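Local coordinates for protein L-threonine dehydrogenase (Flavobacterium frigidimaris, PDB 2YY7) that probably catalyses the NAD-dependent oxidation of L-threonine, as an epimerase-like member of the short-chain dehydrogenase/reductase superfamily, at residues Phe192-Ala195 / Lys200-Cys203; Ile283-Ala288 / Trp292-Thr297. One frame throughout, in Å; residues are numbered along the deposited sequence.

Interaction 1: Phe192-Ala195 / Lys200-Cys203; sequences FYKA and KYEC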
loop_
_atom_site.group_PDB
_atom_site.type_symbol
_atom_site.label_atom_id
_atom_site.label_comp_id
_atom_site.label_asym_id
_atom_site.label_seq_id
_atom_site.Cartn_x
_atom_site.Cartn_y
_atom_site.Cartn_z
ATOM N N PHE A 192 29.156 -14.896 -8.947
ATOM C CA PHE A 192 30.119 -14.706 -10.027
ATOM C C PHE A 192 31.463 -14.219 -9.483
ATOM O O PHE A 192 32.512 -14.726 -9.871
ATOM C CB PHE A 192 29.568 -13.714 -11.065
ATOM C CG PHE A 192 28.589 -14.332 -12.039
ATOM C CD1 PHE A 192 29.041 -15.096 -13.111
ATOM C CD2 PHE A 192 27.214 -14.161 -11.876
ATOM C CE1 PHE A 192 28.140 -15.682 -14.009
ATOM C CE2 PHE A 192 26.306 -14.742 -12.766
ATOM C CZ PHE A 192 26.771 -15.504 -13.834
ATOM N N TYR A 193 31.437 -13.250 -8.574
ATOM C CA TYR A 193 32.681 -12.737 -8.013
ATOM C C TYR A 193 33.447 -13.787 -7.212
ATOM O O TYR A 193 34.674 -13.874 -7.309
ATOM C CB TYR A 193 32.414 -11.507 -7.137
ATOM C CG TYR A 193 32.083 -10.267 -7.940
ATOM C CD1 TYR A 193 30.778 -10.005 -8.357
ATOM C CD2 TYR A 193 33.087 -9.379 -8.329
ATOM C CE1 TYR A 193 30.481 -8.889 -9.144
ATOM C CE2 TYR A 193 32.801 -8.266 -9.117
ATOM C CZ TYR A 193 31.498 -8.028 -9.522
ATOM O OH TYR A 193 31.219 -6.941 -10.319
ATOM N N LYS A 194 32.725 -14.586 -6.430
ATOM C CA LYS A 194 33.350 -15.622 -5.613
ATOM C C LYS A 194 33.787 -16.826 -6.445
ATOM O O LYS A 194 34.786 -17.469 -6.131
ATOM C CB LYS A 194 32.395 -16.087 -4.508
ATOM C CG LYS A 194 31.955 -14.993 -3.551
ATOM C CD LYS A 194 33.130 -14.364 -2.830
ATOM C CE LYS A 194 32.649 -13.277 -1.888
ATOM N NZ LYS A 194 33.773 -12.502 -1.300
ATOM N N ALA A 195 33.037 -17.136 -7.499
ATOM C CA ALA A 195 33.385 -18.254 -8.367
ATOM C C ALA A 195 34.713 -17.951 -9.052
ATOM O O ALA A 195 35.597 -18.800 -9.135
ATOM C CB ALA A 195 32.299 -18.469 -9.424
ATOM N N LYS A 200 34.773 -20.895 -5.348
ATOM C CA LYS A 200 33.792 -21.485 -4.441
ATOM C C LYS A 200 32.914 -20.366 -3.886
ATOM O O LYS A 200 33.332 -19.211 -3.828
ATOM C CB LYS A 200 34.483 -22.235 -3.296
ATOM C CG LYS A 200 35.367 -21.374 -2.415
ATOM C CD LYS A 200 36.051 -22.208 -1.338
ATOM C CE LYS A 200 36.888 -23.330 -1.948
ATOM N NZ LYS A 200 37.571 -24.158 -0.910
ATOM N N TYR A 201 31.697 -20.709 -3.478
ATOM C CA TYR A 201 30.775 -19.707 -2.961
ATOM C C TYR A 201 29.830 -20.272 -1.907
ATOM O O TYR A 201 29.394 -21.419 -1.996
ATOM C CB TYR A 201 29.955 -19.123 -4.124
ATOM C CG TYR A 201 28.864 -18.141 -3.724
ATOM C CD1 TYR A 201 27.552 -18.318 -4.165
ATOM C CD2 TYR A 201 29.143 -17.040 -2.912
ATOM C CE1 TYR A 201 26.543 -17.431 -3.809
ATOM C CE2 TYR A 201 28.138 -16.139 -2.547
ATOM C CZ TYR A 201 26.838 -16.343 -3.000
ATOM O OH TYR A 201 25.834 -15.480 -2.636
ATOM N N GLU A 202 29.536 -19.457 -0.901
ATOM C CA GLU A 202 28.604 -19.837 0.147
ATOM C C GLU A 202 27.363 -18.977 -0.086
ATOM O O GLU A 202 27.352 -17.782 0.205
ATOM C CB GLU A 202 29.220 -19.587 1.527
ATOM C CG GLU A 202 30.400 -20.523 1.827
ATOM C CD GLU A 202 30.930 -20.386 3.245
ATOM O OE1 GLU A 202 31.835 -21.159 3.622
ATOM O OE2 GLU A 202 30.446 -19.506 3.983
ATOM N N CYS A 203 26.331 -19.608 -0.635
ATOM C CA CYS A 203 25.067 -18.958 -0.980
ATOM C C CYS A 203 24.151 -18.681 0.218
ATOM O O CYS A 203 23.978 -19.542 1.080
ATOM C CB CYS A 203 24.337 -19.843 -1.992
ATOM S SG CYS A 203 22.984 -19.062 -2.875
#
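The backbones of helical K194-A195 and extended K200-Y201 lie against each other where helix 187-197 turns back into strand 200-203, a helix-to-strand connection in an epimerase-like, NAD-binding Rossmann-type protein, in which A195 CA and K200 CA are 5.1 Å apart. One step further on, K194 CA and Y201 CA are 5.5 Å apart, and beyond that pair the strand diverges from the helical segment. No hydrogen bond joins the two backbones. K194 O and K200 O, both acceptors, come within 3.2 Å of each other, so the closest polar approach across the turn supplies no attraction of its own.

The side-chain part of the contact is carried by K194 and Y201. K194 starts toward the strand, placing its CB 3.3 Å from K200 O, and its CG then reaches 3.5 Å from Y201 CD2. With CG anti to its own carbonyl carbon and the chain bent at chi2 (-60°), the lysine lays its inner methylenes obliquely against one ortho corner of the tyrosine ring, while the remainder of the chain runs extended and carries NZ away from the strand. Y201 meets it with CG anti to the backbone N (chi1 175°), and the ring follows the helix, where its side chain also packs on Y187, D190 and I191.

The strand itself is held by parallel pairing with strand 264-267, Y201 bonding through its backbone to T264 and T266. The contact thus packs a helix against a two-stranded sheet, away from the bound NAD, although a buffer molecule (MES) lies about 6 Å from the Y201 side chain. Within the strand, C203 N sits over the centre of the Y201 ring, 3.8 Å above its plane.

Interaction 2: Ile283-Ala288 / Trp292-Thr297; sequences IDDSQA and WDWKHT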
loop_
_atom_site.group_PDB
_atom_site.type_symbol
_atom_site.label_atom_id
_atom_site.label_comp_id
_atom_site.label_asym_id
_atom_site.label_seq_id
_atom_site.Cartn_x
_atom_site.Cartn_y
_atom_site.Cartn_z
ATOM N N ILE A 283 7.432 -14.778 -13.468
ATOM C CA ILE A 283 6.478 -13.701 -13.745
ATOM C C ILE A 283 5.906 -13.665 -15.169
ATOM O O ILE A 283 6.630 -13.888 -16.138
ATOM C CB ILE A 283 7.156 -12.322 -13.478
ATOM C CG1 ILE A 283 7.643 -12.242 -12.027
ATOM C CG2 ILE A 283 6.198 -11.182 -13.815
ATOM C CD1 ILE A 283 6.544 -12.198 -10.996
ATOM N N ASP A 284 4.612 -13.369 -15.287
ATOM C CA ASP A 284 3.963 -13.253 -16.599
ATOM C C ASP A 284 3.938 -11.771 -16.978
ATOM O O ASP A 284 3.175 -10.995 -16.406
ATOM C CB ASP A 284 2.526 -13.789 -16.552
ATOM C CG ASP A 284 1.791 -13.623 -17.882
ATOM O OD1 ASP A 284 0.617 -14.042 -17.972
ATOM O OD2 ASP A 284 2.378 -13.074 -18.839
ATOM N N ASP A 285 4.768 -11.380 -17.943
ATOM C CA ASP A 285 4.834 -9.984 -18.358
ATOM C C ASP A 285 4.207 -9.714 -19.724
ATOM O O ASP A 285 4.695 -8.861 -20.467
ATOM C CB ASP A 285 6.289 -9.520 -18.385
ATOM C CG ASP A 285 7.124 -10.272 -19.409
ATOM O OD1 ASP A 285 8.295 -9.898 -19.601
ATOM O OD2 ASP A 285 6.612 -11.238 -20.020
ATOM N N SER A 286 3.124 -10.420 -20.043
ATOM C CA SER A 286 2.446 -10.254 -21.332
ATOM C C SER A 286 1.955 -8.839 -21.651
ATOM O O SER A 286 2.028 -8.406 -22.804
ATOM C CB SER A 286 1.268 -11.228 -21.434
ATOM O OG SER A 286 1.728 -12.568 -21.497
ATOM N N GLN A 287 1.449 -8.116 -20.652
ATOM C CA GLN A 287 0.968 -6.758 -20.904
ATOM C C GLN A 287 2.100 -5.842 -21.373
ATOM O O GLN A 287 1.900 -4.983 -22.234
ATOM C CB GLN A 287 0.310 -6.160 -19.655
ATOM C CG GLN A 287 -1.123 -6.623 -19.387
ATOM C CD GLN A 287 -1.204 -7.979 -18.699
ATOM O OE1 GLN A 287 -2.289 -8.432 -18.325
ATOM N NE2 GLN A 287 -0.059 -8.630 -18.529
ATOM N N ALA A 288 3.289 -6.023 -20.807
ATOM C CA ALA A 288 4.432 -5.203 -21.198
ATOM C C ALA A 288 4.820 -5.484 -22.647
ATOM O O ALA A 288 5.071 -4.563 -23.430
ATOM C CB ALA A 288 5.616 -5.482 -20.277
ATOM N N TRP A 292 3.951 -2.165 -25.093
ATOM C CA TRP A 292 5.072 -1.422 -25.654
ATOM C C TRP A 292 6.190 -2.271 -26.250
ATOM O O TRP A 292 7.335 -1.830 -26.341
ATOM C CB TRP A 292 5.643 -0.434 -24.621
ATOM C CG TRP A 292 5.821 -0.978 -23.236
ATOM C CD1 TRP A 292 4.865 -1.076 -22.261
ATOM C CD2 TRP A 292 7.040 -1.451 -22.651
ATOM N NE1 TRP A 292 5.417 -1.575 -21.103
ATOM C CE2 TRP A 292 6.751 -1.814 -21.315
ATOM C CE3 TRP A 292 8.351 -1.601 -23.124
ATOM C CZ2 TRP A 292 7.726 -2.317 -20.445
ATOM C CZ3 TRP A 292 9.322 -2.101 -22.260
ATOM C CH2 TRP A 292 9.002 -2.452 -20.935
ATOM N N ASP A 293 5.845 -3.485 -26.665
ATOM C CA ASP A 293 6.794 -4.393 -27.303
ATOM C C ASP A 293 8.008 -4.824 -26.495
ATOM O O ASP A 293 9.104 -4.942 -27.043
ATOM C CB ASP A 293 7.280 -3.791 -28.620
ATOM C CG ASP A 293 6.194 -3.743 -29.672
ATOM O OD1 ASP A 293 5.643 -4.817 -29.994
ATOM O OD2 ASP A 293 5.898 -2.636 -30.174
ATOM N N TRP A 294 7.830 -5.063 -25.202
ATOM C CA TRP A 294 8.950 -5.511 -24.389
ATOM C C TRP A 294 9.404 -6.891 -24.857
ATOM O O TRP A 294 8.581 -7.747 -25.167
ATOM C CB TRP A 294 8.554 -5.602 -22.914
ATOM C CG TRP A 294 9.531 -6.413 -22.093
ATOM C CD1 TRP A 294 9.243 -7.491 -21.307
ATOM C CD2 TRP A 294 10.948 -6.213 -21.993
ATOM N NE1 TRP A 294 10.387 -7.975 -20.723
ATOM C CE2 TRP A 294 11.451 -7.211 -21.125
ATOM C CE3 TRP A 294 11.844 -5.289 -22.552
ATOM C CZ2 TRP A 294 12.809 -7.313 -20.803
ATOM C CZ3 TRP A 294 13.197 -5.392 -22.230
ATOM C CH2 TRP A 294 13.665 -6.399 -21.362
ATOM N N LYS A 295 10.717 -7.088 -24.906
ATOM C CA LYS A 295 11.315 -8.363 -25.286
ATOM C C LYS A 295 12.716 -8.467 -24.683
ATOM O O LYS A 295 13.548 -7.586 -24.888
ATOM C CB LYS A 295 11.376 -8.511 -26.814
ATOM C CG LYS A 295 11.605 -7.221 -27.612
ATOM C CD LYS A 295 12.964 -6.570 -27.353
ATOM C CE LYS A 295 12.827 -5.309 -26.501
ATOM N NZ LYS A 295 14.144 -4.660 -26.232
ATOM N N HIS A 296 12.971 -9.530 -23.925
ATOM C CA HIS A 296 14.281 -9.717 -23.306
ATOM C C HIS A 296 15.221 -10.404 -24.286
ATOM O O HIS A 296 14.773 -11.095 -25.198
ATOM C CB HIS A 296 14.158 -10.541 -22.018
ATOM C CG HIS A 296 13.739 -11.962 -22.236
ATOM N ND1 HIS A 296 14.637 -13.008 -22.257
ATOM C CD2 HIS A 296 12.516 -12.513 -22.425
ATOM C CE1 HIS A 296 13.985 -14.142 -22.447
ATOM N NE2 HIS A 296 12.697 -13.868 -22.552
ATOM N N THR A 297 16.523 -10.209 -24.106
ATOM C CA THR A 297 17.496 -10.810 -25.010
ATOM C C THR A 297 18.390 -11.863 -24.355
ATOM O O THR A 297 18.813 -12.811 -25.016
ATOM C CB THR A 297 18.393 -9.732 -25.642
ATOM O OG1 THR A 297 19.179 -9.110 -24.620
ATOM C CG2 THR A 297 17.545 -8.662 -26.322
#
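W292 and W294 both turn back onto A288, across the C-terminal end of the short helix 286-292. The helix starts beside an Asx turn, in which D284 OD2 accepts from S286 N and S286 OG, and ends where D293 adopts positive phi.

W292 N donates an i-to-i-4, helical-type bond to A288 O over 3.1 Å, at an N-H...O angle of 160°. Its indole then swings back under the same residue, since CG sits between backbone N and carbonyl carbon (chi1 44°). A288 O consequently lies over one face of the ring, 3.5 Å above the plane and toward the rim, and A288 CB touches W292 CZ2 at 3.8 Å. Y240 packs edge-to-face with this indole.

D293 points away, and its left-handed backbone redirects the chain so that W294 N can also reach A288 O, in a weak bond of 3.3 Å. One carbonyl therefore takes two backbone donors. W294 CB rests 3.9 Å from A288 CB and covers the same face of the W292 ring as A288 O does. The W294 indole extends to D285, whose carboxylate stands at its edge, the two planes 82° apart. Both groups are tied down by A243, its N donating to D285 OD1 and its O accepting from W294 NE1, while D285 OD2 forms a salt bridge with R289.

Past K295 the chain returns over the second indole: H296 N lies 3.8 Å above the W294 ring plane, displaced toward the rim.

Interaction 1 closes before interaction 2 opens along the chain. Their centres are 31 Å apart and their nearest atoms about 14 Å, so they do not touch. They belong to different parts of the fold: residues 192-203 join helix 187-197 to the small parallel sheet of strands 200-203 and 264-267, whereas residues 283-297 pack beside strand 240-241 of the main sheet and helix 216-228. Both stand back from the cofactor by similar distances, about 14 Å from the Y201 side chain to NAD and about 13 Å from that of W294. The C-terminal helix 300-311, which follows the loop of interaction 2 and packs on helix 187-197, ties the two regions together.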